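Local coordinates for MUTM (fpg) protein (Thermus thermophilus, PDB 1EE8) that belongs to the MutM (Fpg) family and joins an N-terminal beta-rich domain to a helical H2TH domain and a C-terminal zinc finger, at residues R144-L149 / R177-L182; A164-F169 / H228-R233; L173-P178 / T255-T260; A199-L204 / G222-R227; C238-R243 / P259-E264. One frame throughout, in Å; residues are numbered along the deposited sequence.

Interaction 1 (R144-L149 / R177-L182); sequences RPLKAL and RPARSL
Leu146, Ala179 and Arg177 carry this contact, which fastens the start of helix 146-152 to the loop leading into helix 184-203, within the H2TH domain. Two backbone bonds form a single beta bridge at Pro145 and Pro178. Leu146 N donates to Arg177 O (2.8 Å), and Ala179 N returns a bond to Arg144 O (2.9 Å). The bonds run between the residues flanking Pro145 and Pro178, so the bridged pair needs no N-H and prolines can sit there. Pro145 stands at the N-cap position; lacking an N-H costs nothing there, and its O accepts weak bonds from Ala148 N and Leu149 N.

The side chain of Leu146 continues the contact beside the bridge. With CG anti to its backbone N (chi1 -171°), it puts both methyls on Leu182, whose side chain it crosses at about a right angle; CD1 of Leu146 lies 3.6 Å from CD1 of Leu182. Ala179 fits beside the bridge because its one methyl is small: Leu149 CD2 comes within 3.3 Å of Ala179 CB, a tight approach. Leu139 of helix 132-140 touches both Leu146 and Leu149.

Arg177 gives the bridge its carbonyl and sends its side chain back over its own loop. NE donates to Ser181 OG (2.8 Å), which lies in the guanidinium plane, while Leu182 CD2 sits over the centre of one guanidinium face. Ser181 OG in turn donates to Pro178 O, and Glu186 takes a salt bridge from Arg177 NH1.

Main-chain bonds thus set the register and leucine methyls pack alongside, while the arginine's charge is spent on shaping the turn and anchoring it to the next helix.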
# COMPACT_ATOMS: atom_id res chain seq x y z
N ARG A 144 20.52 36.87 -0.58
CA ARG A 144 19.89 36.53 0.69
C ARG A 144 20.95 36.32 1.76
O ARG A 144 22.09 35.98 1.45
CB ARG A 144 19.05 35.26 0.56
CG ARG A 144 17.75 35.44 -0.18
CD ARG A 144 16.81 34.31 0.20
NE ARG A 144 17.40 33.01 -0.05
CZ ARG A 144 16.98 31.88 0.50
NH1 ARG A 144 15.95 31.90 1.34
NH2 ARG A 144 17.57 30.73 0.21
N PRO A 145 20.59 36.50 3.04
CA PRO A 145 21.53 36.32 4.15
C PRO A 145 22.23 34.96 4.11
O PRO A 145 21.62 33.93 3.84
CB PRO A 145 20.65 36.48 5.38
CG PRO A 145 19.56 37.40 4.90
CD PRO A 145 19.25 36.84 3.54
N LEU A 146 23.52 34.98 4.41
CA LEU A 146 24.34 33.78 4.42
C LEU A 146 23.67 32.58 5.09
O LEU A 146 23.61 31.49 4.51
CB LEU A 146 25.67 34.07 5.12
CG LEU A 146 26.74 32.99 5.03
CD1 LEU A 146 26.97 32.59 3.57
CD2 LEU A 146 28.02 33.51 5.66
N LYS A 147 23.14 32.79 6.29
CA LYS A 147 22.50 31.69 7.00
C LYS A 147 21.33 31.07 6.24
O LYS A 147 21.14 29.86 6.27
CB LYS A 147 22.03 32.13 8.39
CG LYS A 147 21.44 30.96 9.17
CD LYS A 147 20.94 31.35 10.55
CE LYS A 147 20.33 30.12 11.22
NZ LYS A 147 19.86 30.42 12.59
N ALA A 148 20.54 31.90 5.56
CA ALA A 148 19.41 31.40 4.78
C ALA A 148 19.90 30.43 3.71
O ALA A 148 19.22 29.46 3.37
CB ALA A 148 18.65 32.56 4.13
N LEU A 149 21.08 30.69 3.17
CA LEU A 149 21.61 29.79 2.15
C LEU A 149 22.11 28.50 2.78
O LEU A 149 22.20 27.47 2.12
CB LEU A 149 22.74 30.47 1.37
CG LEU A 149 22.37 30.73 -0.09
CD1 LEU A 149 21.10 31.56 -0.16
CD2 LEU A 149 23.51 31.45 -0.77
N ARG A 177 24.95 38.74 6.84
CA ARG A 177 25.47 39.41 5.66
C ARG A 177 25.03 38.69 4.39
O ARG A 177 24.77 37.48 4.40
CB ARG A 177 27.00 39.46 5.71
CG ARG A 177 27.67 38.10 5.67
CD ARG A 177 29.17 38.21 5.86
NE ARG A 177 29.86 38.74 4.68
CZ ARG A 177 31.18 38.81 4.56
NH1 ARG A 177 31.72 39.30 3.45
NH2 ARG A 177 31.97 38.41 5.56
N PRO A 178 24.92 39.43 3.27
CA PRO A 178 24.51 38.82 2.01
C PRO A 178 25.44 37.66 1.68
O PRO A 178 26.66 37.78 1.84
CB PRO A 178 24.64 39.97 1.01
CG PRO A 178 24.30 41.18 1.86
CD PRO A 178 25.08 40.89 3.13
N ALA A 179 24.88 36.55 1.22
CA ALA A 179 25.69 35.38 0.89
C ALA A 179 26.75 35.68 -0.16
O ALA A 179 27.87 35.17 -0.09
CB ALA A 179 24.79 34.25 0.40
N ARG A 180 26.39 36.51 -1.13
CA ARG A 180 27.31 36.87 -2.20
C ARG A 180 28.44 37.80 -1.75
O ARG A 180 29.48 37.90 -2.41
CB ARG A 180 26.54 37.53 -3.35
CG ARG A 180 25.67 38.70 -2.93
CD ARG A 180 25.14 39.45 -4.14
NE ARG A 180 24.69 38.51 -5.16
CZ ARG A 180 24.17 38.88 -6.33
NH1 ARG A 180 24.03 40.17 -6.63
NH2 ARG A 180 23.80 37.95 -7.21
N SER A 181 28.23 38.49 -0.64
CA SER A 181 29.23 39.41 -0.12
C SER A 181 30.50 38.69 0.32
O SER A 181 31.53 39.32 0.51
CB SER A 181 28.67 40.20 1.07
OG SER A 181 28.60 39.39 2.23
N LEU A 182 30.41 37.37 0.47
CA LEU A 182 31.57 36.59 0.90
C LEU A 182 32.69 36.52 -0.13
O LEU A 182 32.43 36.39 -1.32
CB LEU A 182 31.17 35.16 1.27
CG LEU A 182 30.44 34.89 2.59
CD1 LEU A 182 30.35 33.38 2.80
CD2 LEU A 182 31.21 35.54 3.74

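Interaction 2 (A164-F169 / H228-R233)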
# COMPACT_ATOMS: atom_id res chain seq x y z
N ALA A 164 24.01 25.42 11.43
CA ALA A 164 24.30 26.59 10.62
C ALA A 164 24.93 27.61 11.59
O ALA A 164 26.01 28.14 11.32
CB ALA A 164 23.02 27.17 10.02
N ASP A 165 24.26 27.85 12.71
CA ASP A 165 24.77 28.79 13.71
C ASP A 165 26.19 28.40 14.16
O ASP A 165 27.09 29.24 14.19
CB ASP A 165 23.85 28.81 14.95
CG ASP A 165 22.55 29.58 14.71
OD1 ASP A 165 22.27 29.96 13.55
OD2 ASP A 165 21.80 29.80 15.69
N GLU A 166 26.40 27.12 14.49
CA GLU A 166 27.71 26.69 14.94
C GLU A 166 28.79 26.77 13.86
O GLU A 166 29.93 27.11 14.14
CB GLU A 166 27.64 25.26 15.50
CG GLU A 166 26.88 25.14 16.82
CD GLU A 166 27.52 25.94 17.95
OE1 GLU A 166 26.83 26.81 18.51
OE2 GLU A 166 28.70 25.70 18.27
N ALA A 167 28.43 26.47 12.62
CA ALA A 167 29.41 26.53 11.54
C ALA A 167 29.83 27.97 11.30
O ALA A 167 31.01 28.27 11.11
CB ALA A 167 28.82 25.92 10.26
N LEU A 168 28.85 28.87 11.31
CA LEU A 168 29.10 30.28 11.09
C LEU A 168 30.00 30.86 12.16
O LEU A 168 30.86 31.71 11.88
CB LEU A 168 27.76 31.04 11.03
CG LEU A 168 26.97 30.76 9.75
CD1 LEU A 168 25.53 31.24 9.89
CD2 LEU A 168 27.67 31.45 8.57
N PHE A 169 29.83 30.42 13.40
CA PHE A 169 30.68 30.91 14.48
C PHE A 169 32.08 30.36 14.30
O PHE A 169 33.07 31.08 14.45
CB PHE A 169 30.19 30.46 15.85
CG PHE A 169 31.15 30.80 16.95
CD1 PHE A 169 31.23 32.10 17.44
CD2 PHE A 169 32.04 29.85 17.43
CE1 PHE A 169 32.18 32.44 18.40
CE2 PHE A 169 33.00 30.18 18.39
CZ PHE A 169 33.07 31.48 18.87
N HIS A 228 28.91 23.24 21.81
CA HIS A 228 28.20 24.42 21.31
C HIS A 228 28.86 25.71 21.77
O HIS A 228 29.12 25.91 22.95
CB HIS A 228 26.74 24.41 21.76
CG HIS A 228 25.91 23.37 21.08
ND1 HIS A 228 24.55 23.26 21.28
CD2 HIS A 228 26.24 22.38 20.22
CE1 HIS A 228 24.08 22.24 20.57
NE2 HIS A 228 25.09 21.69 19.92
N ALA A 229 29.10 26.60 20.81
CA ALA A 229 29.73 27.88 21.10
C ALA A 229 28.70 28.99 21.24
O ALA A 229 28.82 29.85 22.11
CB ALA A 229 30.72 28.24 19.99
N VAL A 230 27.67 28.96 20.39
CA VAL A 230 26.66 30.00 20.42
C VAL A 230 25.21 29.52 20.45
O VAL A 230 24.35 30.18 21.02
CB VAL A 230 26.83 30.97 19.23
CG1 VAL A 230 28.22 31.62 19.28
CG2 VAL A 230 26.64 30.21 17.91
N TYR A 231 24.93 28.38 19.83
CA TYR A 231 23.55 27.89 19.82
C TYR A 231 23.02 27.62 21.22
O TYR A 231 23.67 26.94 22.03
CB TYR A 231 23.39 26.62 18.99
CG TYR A 231 21.92 26.29 18.85
CD1 TYR A 231 21.14 26.91 17.87
CD2 TYR A 231 21.28 25.47 19.78
CE1 TYR A 231 19.76 26.74 17.83
CE2 TYR A 231 19.90 25.29 19.76
CZ TYR A 231 19.14 25.93 18.78
OH TYR A 231 17.78 25.77 18.77
N GLY A 232 21.83 28.13 21.50
CA GLY A 232 21.22 27.93 22.80
C GLY A 232 21.97 28.58 23.95
O GLY A 232 21.68 28.31 25.12
N ARG A 233 22.93 29.45 23.64
CA ARG A 233 23.70 30.12 24.69
C ARG A 233 23.50 31.63 24.74
O ARG A 233 24.40 32.36 25.16
CB ARG A 233 25.19 29.80 24.53
CG ARG A 233 25.50 28.32 24.55
CD ARG A 233 26.99 28.04 24.61
NE ARG A 233 27.59 28.55 25.85
CZ ARG A 233 28.33 29.65 25.93
NH1 ARG A 233 28.58 30.38 24.84
NH2 ARG A 233 28.83 30.03 27.10
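A buried carboxylate-to-backbone contact joins Glu166 to three successive amides of Ala229, Val230 and Tyr231, fixing the linker between helix 184-203 and the zinc finger against helix 161-170 of the H2TH domain. The linker turns here through a type II beta turn from Val230 to Arg233, with Gly232 at the position of positive phi.

Glutamate suits this place because its two oxygens can share the three N-H groups. OE1 of Glu166 takes two: Tyr231 N at 2.8 Å, almost straight at 175° and nearly in line with the C-O bond, and Val230 N at 3.0 Å through the syn lone pair. OE2 of Glu166 accepts from Ala229 N (2.7 Å) on its syn side. A bend at chi2 (-62°) curls the chain toward the linker. Three donors hold the group and should stabilise its negative charge in this buried setting.

One turn on, Phe169 supplies the apolar half. Ala229 CB and Val230 CG1 both approach its ring obliquely from the same side, the first near CD2 and CE2, the second 3.6 Å from Phe169 CD1. This ring also touches Cys238, and its side chain comes about 5 Å from the zinc ion.

Asp165, just before Glu166, is held by a salt bridge from Lys147 and by the backbone N of His256. Its OD2 still meets the edge of the Tyr231 ring, lying 3.7 Å from Tyr231 CD1, near the ring plane.

Interaction 3 (L173-P178 / T255-T260); sequences LSPFRP and THFCPT. With ZN (zinc ion), chain C.
Phe176 drives its ring edge into the face of Phe257 in a T-shaped stack, locking the loop after helix 161-170 of the H2TH domain onto the beta hairpin of the zinc finger, whose second strand is 254-257. The ring centroids lie 4.8 Å apart and the planes stand at 80°. CE1 of Phe176 points at the middle of the Phe257 ring, 3.4 Å above its plane, and so sets C-H bonds against the pi cloud. Phe257 can offer its face because CG lies between the backbone N and the carbonyl carbon (chi1 70°), and the ring stands across the path of Phe176.

Pro175 packs beside the stack. Its CB lies over the centre of one face of the neighbouring Phe176 ring, its CG rests on Phe257 CB at 3.9 Å, and its CB meets the methyl CG2 of Thr255 at 3.6 Å. Proline is apt here: a compact, rigid ring touching three side chains at once. Thr255 divides its duties, turning CG2 to Pro175 and Phe176 while OG1 bonds to Lys147. The loop is shaped by an ST turn, in which Ser174 OG accepts from Phe176 N at 3.2 Å.

Arg248 of the partner strand makes a cation-pi contact with Phe176. Directly after Phe257 the chain reaches the metal site, where Cys258 binds the zinc ion through SG at 2.3 Å.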
# COMPACT_ATOMS: atom_id res chain seq x y z
N LEU A 173 31.94 34.18 10.73
CA LEU A 173 31.23 34.92 9.69
C LEU A 173 29.85 35.35 10.16
O LEU A 173 29.18 34.65 10.93
CB LEU A 173 31.10 34.06 8.43
CG LEU A 173 32.40 33.71 7.71
CD1 LEU A 173 32.12 32.76 6.55
CD2 LEU A 173 33.06 34.99 7.22
N SER A 174 29.42 36.52 9.69
CA SER A 174 28.11 37.02 10.06
C SER A 174 27.00 36.20 9.41
O SER A 174 27.03 35.94 8.21
CB SER A 174 27.95 38.47 9.65
OG SER A 174 26.61 38.87 9.83
N PRO A 175 26.01 35.78 10.20
CA PRO A 175 24.90 34.99 9.67
C PRO A 175 23.99 35.87 8.81
O PRO A 175 23.30 35.38 7.92
CB PRO A 175 24.16 34.53 10.93
CG PRO A 175 25.20 34.64 12.02
CD PRO A 175 25.91 35.89 11.67
N PHE A 176 24.04 37.17 9.08
CA PHE A 176 23.17 38.12 8.40
C PHE A 176 23.66 38.83 7.15
O PHE A 176 22.87 39.46 6.45
CB PHE A 176 22.70 39.15 9.43
CG PHE A 176 22.37 38.54 10.76
CD1 PHE A 176 23.28 38.62 11.82
CD2 PHE A 176 21.19 37.83 10.95
CE1 PHE A 176 23.01 38.00 13.04
CE2 PHE A 176 20.92 37.21 12.16
CZ PHE A 176 21.83 37.30 13.21
N ARG A 177 24.95 38.74 6.84
CA ARG A 177 25.47 39.41 5.66
C ARG A 177 25.03 38.69 4.39
O ARG A 177 24.77 37.48 4.40
CB ARG A 177 27.00 39.46 5.71
CG ARG A 177 27.67 38.10 5.67
CD ARG A 177 29.17 38.21 5.86
NE ARG A 177 29.86 38.74 4.68
CZ ARG A 177 31.18 38.81 4.56
NH1 ARG A 177 31.72 39.30 3.45
NH2 ARG A 177 31.97 38.41 5.56
N PRO A 178 24.92 39.43 3.27
CA PRO A 178 24.51 38.82 2.01
C PRO A 178 25.44 37.66 1.68
O PRO A 178 26.66 37.78 1.84
CB PRO A 178 24.64 39.97 1.01
CG PRO A 178 24.30 41.18 1.86
CD PRO A 178 25.08 40.89 3.13
N THR A 255 18.71 33.10 15.66
CA THR A 255 20.04 32.85 15.14
C THR A 255 21.03 33.32 16.20
O THR A 255 21.07 34.51 16.55
CB THR A 255 20.28 33.63 13.83
OG1 THR A 255 19.41 33.13 12.81
CG2 THR A 255 21.73 33.49 13.37
N HIS A 256 21.82 32.38 16.73
CA HIS A 256 22.80 32.70 17.76
C HIS A 256 24.14 33.06 17.13
O HIS A 256 24.56 32.44 16.15
CB HIS A 256 23.00 31.52 18.71
CG HIS A 256 21.74 31.07 19.39
ND1 HIS A 256 20.72 30.43 18.71
CD2 HIS A 256 21.34 31.15 20.68
CE1 HIS A 256 19.75 30.14 19.56
NE2 HIS A 256 20.10 30.57 20.76
N PHE A 257 24.81 34.06 17.70
CA PHE A 257 26.09 34.51 17.16
C PHE A 257 26.77 35.49 18.11
O PHE A 257 26.13 36.06 18.99
CB PHE A 257 25.86 35.22 15.83
CG PHE A 257 25.17 36.54 15.98
CD1 PHE A 257 25.89 37.73 15.90
CD2 PHE A 257 23.81 36.60 16.27
CE1 PHE A 257 25.25 38.97 16.09
CE2 PHE A 257 23.17 37.82 16.47
CZ PHE A 257 23.89 39.01 16.38
N CYS A 258 28.08 35.68 17.93
CA CYS A 258 28.84 36.63 18.72
C CYS A 258 29.03 37.82 17.79
O CYS A 258 29.67 37.69 16.74
CB CYS A 258 30.21 36.09 19.13
SG CYS A 258 31.28 37.35 19.91
N PRO A 259 28.47 38.98 18.15
CA PRO A 259 28.60 40.17 17.30
C PRO A 259 30.06 40.51 17.01
O PRO A 259 30.43 40.72 15.85
CB PRO A 259 27.90 41.25 18.13
CG PRO A 259 26.85 40.47 18.88
CD PRO A 259 27.63 39.26 19.33
N THR A 260 30.88 40.56 18.05
CA THR A 260 32.28 40.89 17.85
C THR A 260 33.04 39.88 17.00
O THR A 260 33.60 40.23 15.98
CB THR A 260 33.03 41.05 19.19
OG1 THR A 260 32.40 42.08 19.96
CG2 THR A 260 34.48 41.44 18.93
ZN ZN C . 33.27 36.40 20.67

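Interaction 4 (A199-L204 / G222-R227)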
# COMPACT_ATOMS: atom_id res chain seq x y z
N ALA A 199 30.73 16.68 11.09
CA ALA A 199 31.51 15.47 11.35
C ALA A 199 31.67 15.29 12.86
O ALA A 199 31.54 14.18 13.37
CB ALA A 199 32.89 15.57 10.67
N GLU A 200 31.95 16.38 13.56
CA GLU A 200 32.10 16.32 15.01
C GLU A 200 30.78 15.97 15.69
O GLU A 200 30.73 15.13 16.59
CB GLU A 200 32.63 17.66 15.54
CG GLU A 200 34.12 17.89 15.29
CD GLU A 200 34.59 19.27 15.69
OE1 GLU A 200 34.09 19.81 16.70
OE2 GLU A 200 35.49 19.82 15.00
N ALA A 201 29.70 16.62 15.25
CA ALA A 201 28.38 16.37 15.83
C ALA A 201 28.00 14.90 15.67
O ALA A 201 27.41 14.30 16.57
CB ALA A 201 27.34 17.25 15.15
N VAL A 202 28.35 14.32 14.53
CA VAL A 202 28.07 12.91 14.29
C VAL A 202 28.87 12.06 15.27
O VAL A 202 28.34 11.13 15.88
CB VAL A 202 28.44 12.51 12.85
CG1 VAL A 202 28.37 10.99 12.68
CG2 VAL A 202 27.50 13.19 11.86
N GLU A 203 30.15 12.38 15.43
CA GLU A 203 31.02 11.64 16.34
C GLU A 203 30.44 11.60 17.76
O GLU A 203 30.46 10.56 18.41
CB GLU A 203 32.40 12.29 16.38
CG GLU A 203 33.46 11.50 17.14
CD GLU A 203 34.75 12.29 17.33
OE1 GLU A 203 35.27 12.85 16.34
OE2 GLU A 203 35.24 12.36 18.48
N LEU A 204 29.91 12.74 18.22
CA LEU A 204 29.33 12.84 19.56
C LEU A 204 27.86 12.44 19.66
O LEU A 204 27.23 12.65 20.70
CB LEU A 204 29.53 14.25 20.12
CG LEU A 204 30.90 14.56 20.74
CD1 LEU A 204 32.01 14.30 19.73
CD2 LEU A 204 30.93 16.01 21.20
N GLY A 222 22.53 13.00 23.34
CA GLY A 222 23.69 13.19 22.48
C GLY A 222 24.76 13.87 23.32
O GLY A 222 24.55 14.11 24.51
N GLY A 223 25.90 14.21 22.72
CA GLY A 223 26.94 14.86 23.49
C GLY A 223 27.67 16.00 22.80
O GLY A 223 28.75 16.39 23.25
N PHE A 224 27.09 16.53 21.73
CA PHE A 224 27.74 17.63 21.01
C PHE A 224 27.39 18.98 21.61
O PHE A 224 28.10 19.96 21.39
CB PHE A 224 27.36 17.62 19.53
CG PHE A 224 28.11 18.63 18.71
CD1 PHE A 224 27.51 19.83 18.32
CD2 PHE A 224 29.43 18.40 18.33
CE1 PHE A 224 28.22 20.78 17.58
CE2 PHE A 224 30.15 19.33 17.59
CZ PHE A 224 29.54 20.53 17.21
N GLN A 225 26.30 19.03 22.37
CA GLN A 225 25.87 20.28 22.99
C GLN A 225 26.95 20.88 23.88
O GLN A 225 26.92 22.08 24.18
CB GLN A 225 24.57 20.08 23.78
CG GLN A 225 24.65 19.11 24.97
CD GLN A 225 24.47 17.66 24.56
OE1 GLN A 225 24.40 17.33 23.38
NE2 GLN A 225 24.39 16.77 25.56
N THR A 226 27.91 20.06 24.30
CA THR A 226 29.01 20.53 25.15
C THR A 226 30.01 21.30 24.30
O THR A 226 30.82 22.08 24.83
CB THR A 226 29.74 19.36 25.86
OG1 THR A 226 30.38 18.53 24.88
CG2 THR A 226 28.74 18.51 26.65
N ARG A 227 29.96 21.09 22.99
CA ARG A 227 30.85 21.77 22.06
C ARG A 227 30.18 23.03 21.48
O ARG A 227 30.81 23.78 20.74
CB ARG A 227 31.23 20.84 20.90
CG ARG A 227 31.94 19.55 21.29
CD ARG A 227 33.35 19.80 21.80
NE ARG A 227 34.18 18.60 21.74
CZ ARG A 227 34.57 18.01 20.61
NH1 ARG A 227 34.22 18.51 19.44
NH2 ARG A 227 35.32 16.91 20.65
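Leu204 and Phe224 form the tight part of this contact, which ties the C-terminal end of helix 184-203, a helix of the H2TH domain, to the loop running on toward the zinc finger. Leu204, the first residue to leave the helical conformation, is embraced by 222-227. Its carbonyl O accepts from Gly223 N (2.9 Å), the bond bent to 133°, while its side chain lies over the same loop. CD2 of Leu204 presses to 3.0 Å from Gly223 O and also reaches Phe224 CA and Arg227 CG. Gly223 thus meets Leu204 with both its N-H and its carbonyl.

Phe224 packs against the last helical turn. Ala201 CB stands over the centre of its ring in a CH-pi contact, 3.9 Å from the centroid and 13° off the normal, and Arg227 CB covers the opposite face nearer the rim. Alanine suits the spot: Ala201 CA itself comes within 3.4 Å of Phe224 CD2, so the helix surface and the flat ring fit closely. The His228 ring also meets that of Phe224.

Toward solvent the contact relies on charge. Arg227, an exposed residue bent at chi2 (-70°), folds back so that Leu204 CD2 lies over the centre of its guanidinium face. Its NH1 then makes a salt bridge with Glu200 OE1 at 3.0 Å, the oxygen in the guanidinium plane but the carboxylate turned well away from it. Glu200 OE2 has a further salt bridge, to Arg170.

The chemistry thus grades outward from methyl and ring packing to a single-point ion pair, in which a carboxylate shared by two arginines probably spreads its charge between the loop and helix 161-170.

Interaction 5 (C238-R243 / P259-E264). With ZN (zinc ion), chain C.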
# COMPACT_ATOMS: atom_id res chain seq x y z
N CYS A 238 30.79 34.36 25.07
CA CYS A 238 31.33 33.75 23.86
C CYS A 238 32.56 32.98 24.34
O CYS A 238 33.26 33.44 25.25
CB CYS A 238 31.74 34.83 22.85
SG CYS A 238 32.78 34.26 21.49
N PRO A 239 32.85 31.81 23.76
CA PRO A 239 34.02 31.09 24.23
C PRO A 239 35.34 31.64 23.70
O PRO A 239 36.42 31.21 24.11
CB PRO A 239 33.75 29.66 23.76
CG PRO A 239 33.06 29.89 22.45
CD PRO A 239 32.09 31.02 22.77
N ALA A 240 35.26 32.59 22.78
CA ALA A 240 36.47 33.17 22.20
C ALA A 240 36.83 34.56 22.72
O ALA A 240 38.01 34.86 22.92
CB ALA A 240 36.35 33.20 20.67
N CYS A 241 35.83 35.40 22.95
CA CYS A 241 36.09 36.76 23.43
C CYS A 241 35.40 37.12 24.74
O CYS A 241 35.56 38.23 25.24
CB CYS A 241 35.66 37.77 22.37
SG CYS A 241 33.88 37.97 22.25
N GLY A 242 34.63 36.18 25.29
CA GLY A 242 33.95 36.42 26.55
C GLY A 242 32.75 37.36 26.51
O GLY A 242 32.11 37.57 27.54
N ARG A 243 32.45 37.94 25.35
CA ARG A 243 31.31 38.84 25.23
C ARG A 243 30.00 38.04 25.22
O ARG A 243 30.00 36.87 24.84
CB ARG A 243 31.43 39.68 23.95
CG ARG A 243 30.23 40.59 23.69
CD ARG A 243 30.38 41.44 22.44
NE ARG A 243 29.17 42.23 22.21
CZ ARG A 243 29.02 43.12 21.22
NH1 ARG A 243 27.88 43.78 21.10
NH2 ARG A 243 30.02 43.34 20.37
N PRO A 259 28.47 38.98 18.15
CA PRO A 259 28.60 40.17 17.30
C PRO A 259 30.06 40.51 17.01
O PRO A 259 30.43 40.72 15.85
CB PRO A 259 27.90 41.25 18.13
CG PRO A 259 26.85 40.47 18.88
CD PRO A 259 27.63 39.26 19.33
N THR A 260 30.88 40.56 18.05
CA THR A 260 32.28 40.89 17.85
C THR A 260 33.04 39.88 17.00
O THR A 260 33.60 40.23 15.98
CB THR A 260 33.03 41.05 19.19
OG1 THR A 260 32.40 42.08 19.96
CG2 THR A 260 34.48 41.44 18.93
N CYS A 261 33.03 38.62 17.43
CA CYS A 261 33.74 37.57 16.69
C CYS A 261 33.22 37.26 15.30
O CYS A 261 33.95 36.73 14.47
CB CYS A 261 33.76 36.28 17.51
SG CYS A 261 34.79 36.38 18.97
N GLN A 262 31.97 37.60 15.02
CA GLN A 262 31.40 37.31 13.72
C GLN A 262 31.08 38.52 12.83
O GLN A 262 30.15 38.49 12.02
CB GLN A 262 30.16 36.42 13.89
CG GLN A 262 30.54 35.02 14.39
CD GLN A 262 29.34 34.14 14.68
OE1 GLN A 262 28.79 34.15 15.79
NE2 GLN A 262 28.91 33.37 13.68
N GLY A 263 31.86 39.58 12.99
CA GLY A 263 31.70 40.77 12.18
C GLY A 263 30.38 41.51 12.24
O GLY A 263 29.91 42.01 11.22
N GLU A 264 29.79 41.59 13.42
CA GLU A 264 28.53 42.30 13.60
C GLU A 264 28.68 43.27 14.77
O GLU A 264 29.71 43.95 14.89
CB GLU A 264 27.39 41.31 13.89
CG GLU A 264 26.94 40.49 12.68
CD GLU A 264 26.40 41.35 11.54
OE1 GLU A 264 27.22 41.90 10.77
OE2 GLU A 264 25.17 41.48 11.41
ZN ZN C . 33.27 36.40 20.67
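Cys238, Cys241 and Cys261 bring their sulfurs together on the zinc ion, the SG of each 2.3 Å from the metal. Cys258 completes the four-cysteine site, and the metal is the main link between the two segments: Cys241 SG and Cys261 SG remain 3.8 Å apart. Cysteine suits zinc because its soft thiolate binds firmly and is compact enough for four to gather round one ion.

The next shell positions the sulfurs. Residues 238-243 form a zinc knuckle, folding so that backbone amides point at sulfur: Ala240 N (3.3 Å) and Cys241 N both donate to Cys238 SG, and Arg243 N donates to Cys241 SG at 3.4 Å. Gly242 passes through positive phi to complete the turn. Across the metal a type I turn from Thr260 to Gly263 presents Cys261, and Gln262 OE1 accepts from the backbone N of Cys258.

Farther out, Arg243 reaches over with its chain fully extended (chi1 176°) and bonds through NH2 to Thr260 OG1 at 2.7 Å, the hydroxyl lying in the guanidinium plane. Pro259 CB rests against a face of that group, 3.6 Å above its plane. A long, weak ion pair links Arg243 NH1 to Glu246.

Four thiolates on one divalent ion would leave net negative charge, which the N-H...S bonds probably offset in part, so the knuckle appears both to place the ligands and to temper their charge.

How the interactions relate
Interactions 2 and 3 are the buried contacts, tying the H2TH domain to the linker and hairpin of the zinc finger; interactions 1, 4 and 5 are only partly buried. The loop between helices 161-170 and 184-203 serves interactions 1 and 3, and the long loop after helix 184-203 serves interactions 2, 4 and 5. Lys147 of interaction 1 connects three contacts, reaching Asp165 of interaction 2 and Thr255 of interaction 3. Interactions 3 and 5 share Pro259, Thr260 and the zinc ion. Chemistry follows place: amides gripping a carboxylate at 164-169/228-233, aromatic edges and faces at 173-178/255-260, backbone bridging at 144-149/177-182, an outlying ion pair in interaction 4, and metal coordination in interaction 5, the farthest from the chain's centre.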